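Local coordinates for protein putative alpha-L-fucosidase (Bacteroides thetaiotaomicron VPI-5482, PDB 3GZA) that probably hydrolyses alpha-L-fucosidic linkages as an exported glycoside hydrolase, at residues A[168-173]-A[201-206]; A[230-235]-A[382-387]; A[278-283]-A[287-292]. One frame throughout, in Å; residues are numbered along the deposited sequence. Where two conformers were deposited one is given.

Contact 1 (A[168-173]-A[201-206]); sequences ELCTRY and KYQPNC
Thr171 lays its methyl group CG2 over one face of the Tyr202 ring. CG2 sits 3.6 Å from the ring centroid and 18° off the ring normal, a CH-pi contact displaced toward the CG and CD1 side. The opposite face of the ring carries Lys201 CG, so the tyrosine lies between two aliphatic groups. Thr171 has CG2 anti to its carbonyl carbon and OG1 between N and C (chi1 58°). This turns the methyl to the ring, while OG1 bonds back to Thr167 O. Next to it, Cys170 CB packs on Gln203 CG at 3.7 Å. The bent Gln203 side chain brings NE2 to Cys170 O at 2.9 Å. The hydrogen bond is nearly straight (N-H...O 171°), but the donor lies above the carbonyl plane. A water also donates to Cys170 O and to Tyr202 O. Gln203 NE2 also bonds to Gly174 O, and OE1 accepts from Leu176 N. The contact joins the C-terminal ends of helices 148-171 and 196-202 in the TIM-barrel domain. The buried amide thus supplies polar partners near the C-terminal end of helix 148-171, and the Thr171-Tyr202 contact lies toward the surface.

Contact 2 (A[230-235]-A[382-387]); sequences PCWSTF and RIRQYQ
Trp232 meets strand 383-392 with the CZ3-CH2 side of its six-membered ring. Trp232 CZ3 lies 3.5 Å from Ile383 O, which sits at the ring edge and in its plane. Trp232 CH2 lies 3.6 Å from Arg384 CD. The arginine side chain crosses the indole at about a right angle. Its guanidinium plane is turned 68° from the ring, so the two flat groups do not stack. Arg384 CZ is 5.5 Å from the centroid of the six-membered ring of Trp232, and any cation-pi attraction is at most weak. The aliphatic CD makes the closer contact. A bend at chi2 of Arg384 (-64°) brings CD to the indole.

Further out, the backbone holds both partners. Trp232 pairs with His257 through the main chain, and Arg384 pairs in the same way with Glu427 of strand 420-428. A hydrogen bond runs beside the contact, from Ser233 OG to Glu381 OE2.

Trp232 comes just before strand 234-235 of the TIM-barrel domain. Residues 383-387 begin a strand of the C-terminal beta-sandwich. The contact is a buried interdomain one, between a TIM-barrel domain of the fucosidase family and a beta-sandwich consistent with an F5/8 type C (discoidin-like) domain, a fold that often binds carbohydrate.

Contact 3 (A[278-283]-A[287-292]); sequences NGRHEW and PDDENN
The Arg280 guanidinium has Glu282 OE2 over one face, 3.3 Å above its plane, and the Asp289 carboxylate at its edge. Asn292 ND2 also lies at this edge, near the plane. The grip on Asp289 is side-on. Arg280 NE gives to Asp289 OD1 at 2.9 Å, and Arg280 NH2 gives to Asp289 OD2, also at 2.9 Å. Each oxygen uses its syn lone pair. The guanidinium and carboxylate planes are 32° apart. Arg280 is bent at both chi2 (-80°) and chi3, which brings the NE side round to Asp289.

Asp289 OD1 takes a second hydrogen bond, on its anti side, from Asn292 ND2 at 2.8 Å. Asn292 OD1 accepts from Asn278 ND2, in the carbonyl plane and on a lone pair. The two amides are turned 73° apart. A polar chain thus runs from Asn278 through Asn292 and Asp289 to Arg280.

Both segments belong to the long loop after strand 264-273 and before helix 296-304 of the TIM-barrel domain. Arg280, Glu282 and Asp289 form a salt-bridge network there. The arginine charge probably offsets the closeness of the acidic groups.

Glu282 OE1 lies 3.4 Å from Arg280 NH2, well out of the guanidinium plane, so only charge acts between them. Glu282 OE2 is held by His281 N at 2.8 Å. Glu286 OE1 adds a further salt bridge to Arg280 NH2.

Overall arrangement
From the N terminus, contact 1 comes first. It closes the chain from helix 148-171 through strand 178-181 to the end of helix 196-202, all inside the barrel domain. Contact 2 opens after it, at residues 230-235, and closes only at 382-387. The loop it closes takes in the last part of the barrel and the start of the beta-sandwich. Contact 3 is nested within that loop and ties together two parts of the excursion between strand 264-273 and helix 296-304. No contacts cross. The three sites are separate, with centres about 33 to 36 Å apart. Contacts 1 and 3 act within the barrel domain, whereas contact 2 joins it to the C-terminal sandwich.

Contact 1 (A[168-173]-A[201-206])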
loop_
_atom_site.group_PDB
_atom_site.type_symbol
_atom_site.label_atom_id
_atom_site.label_comp_id
_atom_site.label_asym_id
_atom_site.label_seq_id
_atom_site.Cartn_x
_atom_site.Cartn_y
_atom_site.Cartn_z
ATOM N N GLU A 168 5.575 4.661 -15.422
ATOM C CA GLU A 168 5.209 6.031 -14.985
ATOM C C GLU A 168 6.435 6.919 -14.997
ATOM O O GLU A 168 6.396 8.075 -15.479
ATOM C CB GLU A 168 4.590 6.019 -13.576
ATOM C CG GLU A 168 3.225 5.398 -13.503
ATOM C CD GLU A 168 2.613 5.404 -12.122
ATOM O OE1 GLU A 168 3.359 5.446 -11.132
ATOM O OE2 GLU A 168 1.349 5.319 -12.053
ATOM N N LEU A 169 7.501 6.435 -14.372
ATOM C CA LEU A 169 8.735 7.215 -14.235
ATOM C C LEU A 169 9.408 7.521 -15.548
ATOM O O LEU A 169 10.040 8.581 -15.696
ATOM C CB LEU A 169 9.656 6.561 -13.221
ATOM C CG LEU A 169 9.110 6.551 -11.782
ATOM C CD1 LEU A 169 9.777 5.496 -10.867
ATOM C CD2 LEU A 169 9.103 7.976 -11.102
ATOM N N CYS A 170 9.216 6.639 -16.531
ATOM C CA CYS A 170 9.818 6.812 -17.885
ATOM C C CYS A 170 8.954 7.576 -18.860
ATOM O O CYS A 170 9.401 7.848 -19.976
ATOM C CB CYS A 170 10.172 5.457 -18.504
ATOM S SG CYS A 170 11.573 4.606 -17.718
ATOM N N THR A 171 7.708 7.885 -18.485
ATOM C CA THR A 171 6.798 8.579 -19.406
ATOM C C THR A 171 6.312 9.939 -18.939
ATOM O O THR A 171 5.857 10.715 -19.776
ATOM C CB THR A 171 5.558 7.722 -19.754
ATOM O OG1 THR A 171 4.855 7.388 -18.523
ATOM C CG2 THR A 171 6.021 6.423 -20.489
ATOM N N ARG A 172 6.412 10.232 -17.657
ATOM C CA ARG A 172 5.793 11.464 -17.157
ATOM C C ARG A 172 6.779 12.520 -16.670
ATOM O O ARG A 172 6.331 13.558 -16.192
ATOM C CB ARG A 172 4.887 11.099 -15.978
ATOM C CG ARG A 172 3.788 10.149 -16.296
ATOM C CD ARG A 172 3.034 9.750 -15.036
ATOM N NE ARG A 172 1.960 8.803 -15.332
ATOM C CZ ARG A 172 1.103 8.394 -14.392
ATOM N NH1 ARG A 172 1.223 8.818 -13.148
ATOM N NH2 ARG A 172 0.157 7.545 -14.720
ATOM N N TYR A 173 8.090 12.270 -16.816
ATOM C CA TYR A 173 9.107 13.147 -16.245
ATOM C C TYR A 173 10.200 13.584 -17.221
ATOM O O TYR A 173 11.272 13.999 -16.787
ATOM C CB TYR A 173 9.704 12.494 -14.993
ATOM C CG TYR A 173 8.644 12.261 -13.935
ATOM C CD1 TYR A 173 8.255 13.239 -13.037
ATOM C CD2 TYR A 173 7.990 11.027 -13.859
ATOM C CE1 TYR A 173 7.237 13.006 -12.110
ATOM C CE2 TYR A 173 6.990 10.789 -12.956
ATOM C CZ TYR A 173 6.608 11.789 -12.059
ATOM O OH TYR A 173 5.563 11.607 -11.194
ATOM N N LYS A 201 11.749 1.558 -25.066
ATOM C CA LYS A 201 10.678 2.204 -25.796
ATOM C C LYS A 201 10.528 3.673 -25.445
ATOM O O LYS A 201 10.434 4.533 -26.343
ATOM C CB LYS A 201 9.368 1.494 -25.508
ATOM C CG LYS A 201 8.165 2.098 -26.203
ATOM C CD LYS A 201 6.927 1.291 -25.999
ATOM C CE LYS A 201 5.742 1.883 -26.777
ATOM N NZ LYS A 201 4.514 1.066 -26.565
ATOM N N TYR A 202 10.448 3.955 -24.162
ATOM C CA TYR A 202 10.137 5.316 -23.721
ATOM C C TYR A 202 11.331 6.199 -23.466
ATOM O O TYR A 202 11.199 7.403 -23.481
ATOM C CB TYR A 202 9.251 5.259 -22.493
ATOM C CG TYR A 202 7.937 4.596 -22.784
ATOM C CD1 TYR A 202 7.014 5.183 -23.649
ATOM C CD2 TYR A 202 7.616 3.378 -22.219
ATOM C CE1 TYR A 202 5.788 4.547 -23.939
ATOM C CE2 TYR A 202 6.408 2.755 -22.512
ATOM C CZ TYR A 202 5.516 3.348 -23.361
ATOM O OH TYR A 202 4.335 2.720 -23.593
ATOM N N GLN A 203 12.490 5.580 -23.248
ATOM C CA GLN A 203 13.707 6.277 -22.898
ATOM C C GLN A 203 14.898 5.720 -23.688
ATOM O O GLN A 203 15.893 5.284 -23.073
ATOM C CB GLN A 203 13.933 6.130 -21.400
ATOM C CG GLN A 203 12.945 6.871 -20.506
ATOM C CD GLN A 203 13.102 8.352 -20.515
ATOM O OE1 GLN A 203 14.196 8.875 -20.737
ATOM N NE2 GLN A 203 12.020 9.055 -20.230
ATOM N N PRO A 204 14.834 5.767 -25.017
ATOM C CA PRO A 204 15.874 5.181 -25.847
ATOM C C PRO A 204 17.294 5.730 -25.634
ATOM O O PRO A 204 18.243 5.041 -25.990
ATOM C CB PRO A 204 15.375 5.424 -27.285
ATOM C CG PRO A 204 14.504 6.579 -27.140
ATOM C CD PRO A 204 13.791 6.360 -25.864
ATOM N N ASN A 205 17.463 6.924 -25.088
ATOM C CA ASN A 205 18.816 7.460 -24.845
ATOM C C ASN A 205 19.220 7.460 -23.394
ATOM O O ASN A 205 20.234 8.000 -23.042
ATOM C CB ASN A 205 18.909 8.864 -25.382
ATOM C CG ASN A 205 18.779 8.887 -26.866
ATOM O OD1 ASN A 205 19.566 8.252 -27.582
ATOM N ND2 ASN A 205 17.772 9.580 -27.345
ATOM N N CYS A 206 18.415 6.811 -22.564
ATOM C CA CYS A 206 18.662 6.700 -21.141
ATOM C C CYS A 206 19.569 5.536 -20.797
ATOM O O CYS A 206 19.412 4.449 -21.321
ATOM C CB CYS A 206 17.312 6.578 -20.403
ATOM S SG CYS A 206 17.370 6.418 -18.611
HETATM O O HOH W 1 8.855 9.160 -22.936
#

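Contact 2 (A[230-235]-A[382-387])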
loop_
_atom_site.group_PDB
_atom_site.type_symbol
_atom_site.label_atom_id
_atom_site.label_comp_id
_atom_site.label_asym_id
_atom_site.label_seq_id
_atom_site.Cartn_x
_atom_site.Cartn_y
_atom_site.Cartn_z
ATOM N N PRO A 230 45.215 -0.383 -14.006
ATOM C CA PRO A 230 44.466 0.266 -15.090
ATOM C C PRO A 230 42.965 0.077 -14.947
ATOM O O PRO A 230 42.514 -0.829 -14.219
ATOM C CB PRO A 230 44.978 -0.445 -16.352
ATOM C CG PRO A 230 45.430 -1.744 -15.897
ATOM C CD PRO A 230 46.011 -1.511 -14.531
ATOM N N CYS A 231 42.194 0.954 -15.579
ATOM C CA CYS A 231 40.736 0.840 -15.583
ATOM C C CYS A 231 40.221 1.046 -17.012
ATOM O O CYS A 231 40.306 2.134 -17.551
ATOM C CB CYS A 231 40.054 1.833 -14.647
ATOM S SG CYS A 231 38.293 1.584 -14.554
ATOM N N TRP A 232 39.741 -0.043 -17.619
ATOM C CA TRP A 232 39.247 -0.061 -18.993
ATOM C C TRP A 232 37.744 -0.031 -18.993
ATOM O O TRP A 232 37.109 -0.491 -18.071
ATOM C CB TRP A 232 39.697 -1.371 -19.682
ATOM C CG TRP A 232 41.143 -1.668 -19.514
ATOM C CD1 TRP A 232 41.700 -2.559 -18.610
ATOM C CD2 TRP A 232 42.223 -1.148 -20.269
ATOM N NE1 TRP A 232 43.048 -2.573 -18.748
ATOM C CE2 TRP A 232 43.413 -1.718 -19.750
ATOM C CE3 TRP A 232 42.312 -0.253 -21.327
ATOM C CZ2 TRP A 232 44.667 -1.421 -20.261
ATOM C CZ3 TRP A 232 43.574 0.075 -21.818
ATOM C CH2 TRP A 232 44.731 -0.528 -21.308
ATOM N N SER A 233 37.164 0.458 -20.074
ATOM C CA SER A 233 35.714 0.511 -20.222
ATOM C C SER A 233 35.119 -0.753 -20.778
ATOM O O SER A 233 33.926 -0.986 -20.625
ATOM C CB SER A 233 35.287 1.614 -21.199
ATOM O OG SER A 233 35.599 2.890 -20.671
ATOM N N THR A 234 35.954 -1.548 -21.428
ATOM C CA THR A 234 35.569 -2.779 -22.070
ATOM C C THR A 234 35.393 -3.910 -21.054
ATOM O O THR A 234 35.983 -3.895 -19.959
ATOM C CB THR A 234 36.511 -3.094 -23.189
ATOM O OG1 THR A 234 37.879 -2.992 -22.757
ATOM C CG2 THR A 234 36.261 -2.137 -24.356
ATOM N N PHE A 235 34.551 -4.881 -21.438
ATOM C CA PHE A 235 34.060 -5.872 -20.499
ATOM C C PHE A 235 33.723 -7.151 -21.261
ATOM O O PHE A 235 33.348 -7.081 -22.419
ATOM C CB PHE A 235 32.850 -5.225 -19.747
ATOM C CG PHE A 235 32.710 -5.673 -18.321
ATOM C CD1 PHE A 235 33.668 -5.281 -17.382
ATOM C CD2 PHE A 235 31.669 -6.517 -17.909
ATOM C CE1 PHE A 235 33.560 -5.691 -16.095
ATOM C CE2 PHE A 235 31.575 -6.930 -16.593
ATOM C CZ PHE A 235 32.522 -6.537 -15.698
ATOM N N ARG A 382 42.254 3.105 -27.330
ATOM C CA ARG A 382 43.302 2.663 -28.238
ATOM C C ARG A 382 44.656 2.536 -27.586
ATOM O O ARG A 382 45.447 1.685 -27.954
ATOM C CB ARG A 382 43.408 3.628 -29.426
ATOM C CG ARG A 382 42.084 3.799 -30.098
ATOM C CD ARG A 382 42.118 4.706 -31.294
ATOM N NE ARG A 382 40.874 4.585 -32.053
ATOM C CZ ARG A 382 40.770 4.808 -33.364
ATOM N NH1 ARG A 382 41.812 5.176 -34.084
ATOM N NH2 ARG A 382 39.608 4.645 -33.980
ATOM N N ILE A 383 44.930 3.409 -26.625
ATOM C CA ILE A 383 46.199 3.437 -25.925
ATOM C C ILE A 383 46.284 2.237 -24.981
ATOM O O ILE A 383 45.342 1.971 -24.233
ATOM C CB ILE A 383 46.357 4.770 -25.120
ATOM C CG1 ILE A 383 46.495 5.959 -26.089
ATOM C CG2 ILE A 383 47.601 4.731 -24.175
ATOM C CD1 ILE A 383 46.510 7.324 -25.351
ATOM N N ARG A 384 47.378 1.481 -25.082
ATOM C CA ARG A 384 47.621 0.323 -24.214
ATOM C C ARG A 384 48.818 0.487 -23.314
ATOM O O ARG A 384 48.862 -0.136 -22.271
ATOM C CB ARG A 384 47.764 -0.944 -25.054
ATOM C CG ARG A 384 46.437 -1.422 -25.644
ATOM C CD ARG A 384 45.468 -1.813 -24.569
ATOM N NE ARG A 384 44.215 -2.322 -25.121
ATOM C CZ ARG A 384 44.028 -3.563 -25.535
ATOM N NH1 ARG A 384 45.034 -4.446 -25.545
ATOM N NH2 ARG A 384 42.830 -3.911 -26.018
ATOM N N GLN A 385 49.818 1.258 -23.736
ATOM C CA GLN A 385 51.005 1.525 -22.914
ATOM C C GLN A 385 51.481 2.926 -23.275
ATOM O O GLN A 385 51.561 3.257 -24.451
ATOM C CB GLN A 385 52.146 0.542 -23.212
ATOM C CG GLN A 385 51.919 -0.948 -22.848
ATOM C CD GLN A 385 52.021 -1.258 -21.361
ATOM O OE1 GLN A 385 52.623 -0.512 -20.593
ATOM N NE2 GLN A 385 51.467 -2.397 -20.959
ATOM N N TYR A 386 51.787 3.746 -22.270
ATOM C CA TYR A 386 52.313 5.086 -22.534
ATOM C C TYR A 386 53.327 5.519 -21.491
ATOM O O TYR A 386 53.397 4.975 -20.391
ATOM C CB TYR A 386 51.198 6.136 -22.591
ATOM C CG TYR A 386 50.587 6.403 -21.239
ATOM C CD1 TYR A 386 51.159 7.332 -20.357
ATOM C CD2 TYR A 386 49.445 5.715 -20.800
ATOM C CE1 TYR A 386 50.620 7.547 -19.100
ATOM C CE2 TYR A 386 48.911 5.943 -19.576
ATOM C CZ TYR A 386 49.486 6.854 -18.721
ATOM O OH TYR A 386 48.946 7.088 -17.477
ATOM N N GLN A 387 54.144 6.495 -21.863
ATOM C CA GLN A 387 55.107 7.069 -20.936
ATOM C C GLN A 387 55.066 8.579 -21.078
ATOM O O GLN A 387 54.765 9.082 -22.150
ATOM C CB GLN A 387 56.536 6.620 -21.223
ATOM C CG GLN A 387 56.765 5.124 -21.262
ATOM C CD GLN A 387 56.382 4.517 -22.607
ATOM O OE1 GLN A 387 56.871 4.963 -23.659
ATOM N NE2 GLN A 387 55.517 3.488 -22.579
#

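Contact 3 (A[278-283]-A[287-292])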
loop_
_atom_site.group_PDB
_atom_site.type_symbol
_atom_site.label_atom_id
_atom_site.label_comp_id
_atom_site.label_asym_id
_atom_site.label_seq_id
_atom_site.Cartn_x
_atom_site.Cartn_y
_atom_site.Cartn_z
ATOM N N ASN A 278 35.245 9.513 9.540
ATOM C CA ASN A 278 35.234 9.197 10.953
ATOM C C ASN A 278 34.556 7.877 11.257
ATOM O O ASN A 278 33.978 7.699 12.319
ATOM C CB ASN A 278 34.541 10.344 11.705
ATOM C CG ASN A 278 35.226 11.698 11.447
ATOM O OD1 ASN A 278 36.443 11.782 11.413
ATOM N ND2 ASN A 278 34.430 12.759 11.268
ATOM N N GLY A 279 34.664 6.953 10.308
ATOM C CA GLY A 279 34.123 5.601 10.523
ATOM C C GLY A 279 32.705 5.414 10.090
ATOM O O GLY A 279 32.118 4.330 10.283
ATOM N N ARG A 280 32.099 6.466 9.534
ATOM C CA ARG A 280 30.755 6.408 8.995
ATOM C C ARG A 280 30.777 6.189 7.479
ATOM O O ARG A 280 31.822 6.268 6.836
ATOM C CB ARG A 280 29.992 7.685 9.325
ATOM C CG ARG A 280 29.937 7.955 10.802
ATOM C CD ARG A 280 28.868 7.134 11.509
ATOM N NE ARG A 280 27.512 7.598 11.225
ATOM C CZ ARG A 280 26.404 6.871 11.331
ATOM N NH1 ARG A 280 26.446 5.577 11.623
ATOM N NH2 ARG A 280 25.257 7.411 11.029
ATOM N N HIS A 281 29.622 5.860 6.926
ATOM C CA HIS A 281 29.479 5.591 5.480
ATOM C C HIS A 281 27.988 5.666 5.203
ATOM O O HIS A 281 27.308 4.618 5.050
ATOM C CB HIS A 281 30.084 4.211 5.169
ATOM C CG HIS A 281 30.169 3.871 3.713
ATOM N ND1 HIS A 281 31.239 4.241 2.932
ATOM C CD2 HIS A 281 29.301 3.231 2.899
ATOM C CE1 HIS A 281 31.018 3.836 1.683
ATOM N NE2 HIS A 281 29.852 3.216 1.641
ATOM N N GLU A 282 27.480 6.900 5.118
ATOM C CA GLU A 282 26.050 7.119 5.158
ATOM C C GLU A 282 25.445 7.653 3.868
ATOM O O GLU A 282 25.718 8.775 3.496
ATOM C CB GLU A 282 25.711 8.088 6.287
ATOM C CG GLU A 282 26.355 7.688 7.597
ATOM C CD GLU A 282 26.176 6.219 8.004
ATOM O OE1 GLU A 282 25.023 5.718 8.130
ATOM O OE2 GLU A 282 27.196 5.562 8.319
ATOM N N TRP A 283 24.598 6.840 3.229
ATOM C CA TRP A 283 23.916 7.248 2.015
ATOM C C TRP A 283 22.686 8.101 2.344
ATOM O O TRP A 283 22.177 8.821 1.491
ATOM C CB TRP A 283 23.514 6.036 1.196
ATOM C CG TRP A 283 24.654 5.325 0.565
ATOM C CD1 TRP A 283 25.227 4.192 1.005
ATOM C CD2 TRP A 283 25.385 5.716 -0.619
ATOM N NE1 TRP A 283 26.256 3.823 0.167
ATOM C CE2 TRP A 283 26.384 4.758 -0.826
ATOM C CE3 TRP A 283 25.252 6.758 -1.536
ATOM C CZ2 TRP A 283 27.263 4.791 -1.920
ATOM C CZ3 TRP A 283 26.155 6.839 -2.565
ATOM C CH2 TRP A 283 27.112 5.837 -2.788
ATOM N N PRO A 287 20.772 11.668 12.197
ATOM C CA PRO A 287 21.199 12.695 13.148
ATOM C C PRO A 287 22.675 12.633 13.510
ATOM O O PRO A 287 23.272 11.536 13.526
ATOM C CB PRO A 287 20.370 12.387 14.407
ATOM C CG PRO A 287 19.196 11.539 13.882
ATOM C CD PRO A 287 19.698 10.795 12.699
ATOM N N ASP A 288 23.229 13.805 13.827
ATOM C CA ASP A 288 24.599 13.946 14.318
ATOM C C ASP A 288 25.710 13.469 13.366
ATOM O O ASP A 288 26.805 13.117 13.822
ATOM C CB ASP A 288 24.741 13.251 15.663
ATOM C CG ASP A 288 23.682 13.730 16.687
ATOM O OD1 ASP A 288 23.603 14.950 16.943
ATOM O OD2 ASP A 288 22.915 12.882 17.185
ATOM N N ASP A 289 25.482 13.592 12.076
ATOM C CA ASP A 289 26.487 13.251 11.084
ATOM C C ASP A 289 27.072 14.512 10.406
ATOM O O ASP A 289 27.823 14.377 9.443
ATOM C CB ASP A 289 25.930 12.313 9.996
ATOM C CG ASP A 289 26.052 10.845 10.359
ATOM O OD1 ASP A 289 26.956 10.485 11.152
ATOM O OD2 ASP A 289 25.212 10.060 9.838
ATOM N N GLU A 290 26.796 15.709 10.933
ATOM C CA GLU A 290 27.279 16.930 10.301
ATOM C C GLU A 290 28.779 16.954 10.095
ATOM O O GLU A 290 29.277 17.517 9.105
ATOM C CB GLU A 290 26.852 18.171 11.098
ATOM C CG GLU A 290 25.366 18.440 11.039
ATOM C CD GLU A 290 24.497 17.500 11.863
ATOM O OE1 GLU A 290 25.070 16.858 12.816
ATOM O OE2 GLU A 290 23.255 17.452 11.549
ATOM N N ASN A 291 29.504 16.391 11.032
ATOM C CA ASN A 291 30.936 16.465 10.982
ATOM C C ASN A 291 31.585 15.245 10.323
ATOM O O ASN A 291 32.796 15.154 10.378
ATOM C CB ASN A 291 31.470 16.755 12.365
ATOM C CG ASN A 291 31.162 18.231 12.791
ATOM O OD1 ASN A 291 31.319 19.162 11.985
ATOM N ND2 ASN A 291 30.686 18.420 14.002
ATOM N N ASN A 292 30.771 14.378 9.700
ATOM C CA ASN A 292 31.251 13.153 9.100
ATOM C C ASN A 292 31.325 13.241 7.598
ATOM O O ASN A 292 31.536 12.272 6.929
ATOM C CB ASN A 292 30.424 11.989 9.596
ATOM C CG ASN A 292 30.568 11.834 11.105
ATOM O OD1 ASN A 292 31.628 12.090 11.666
ATOM N ND2 ASN A 292 29.505 11.403 11.775
#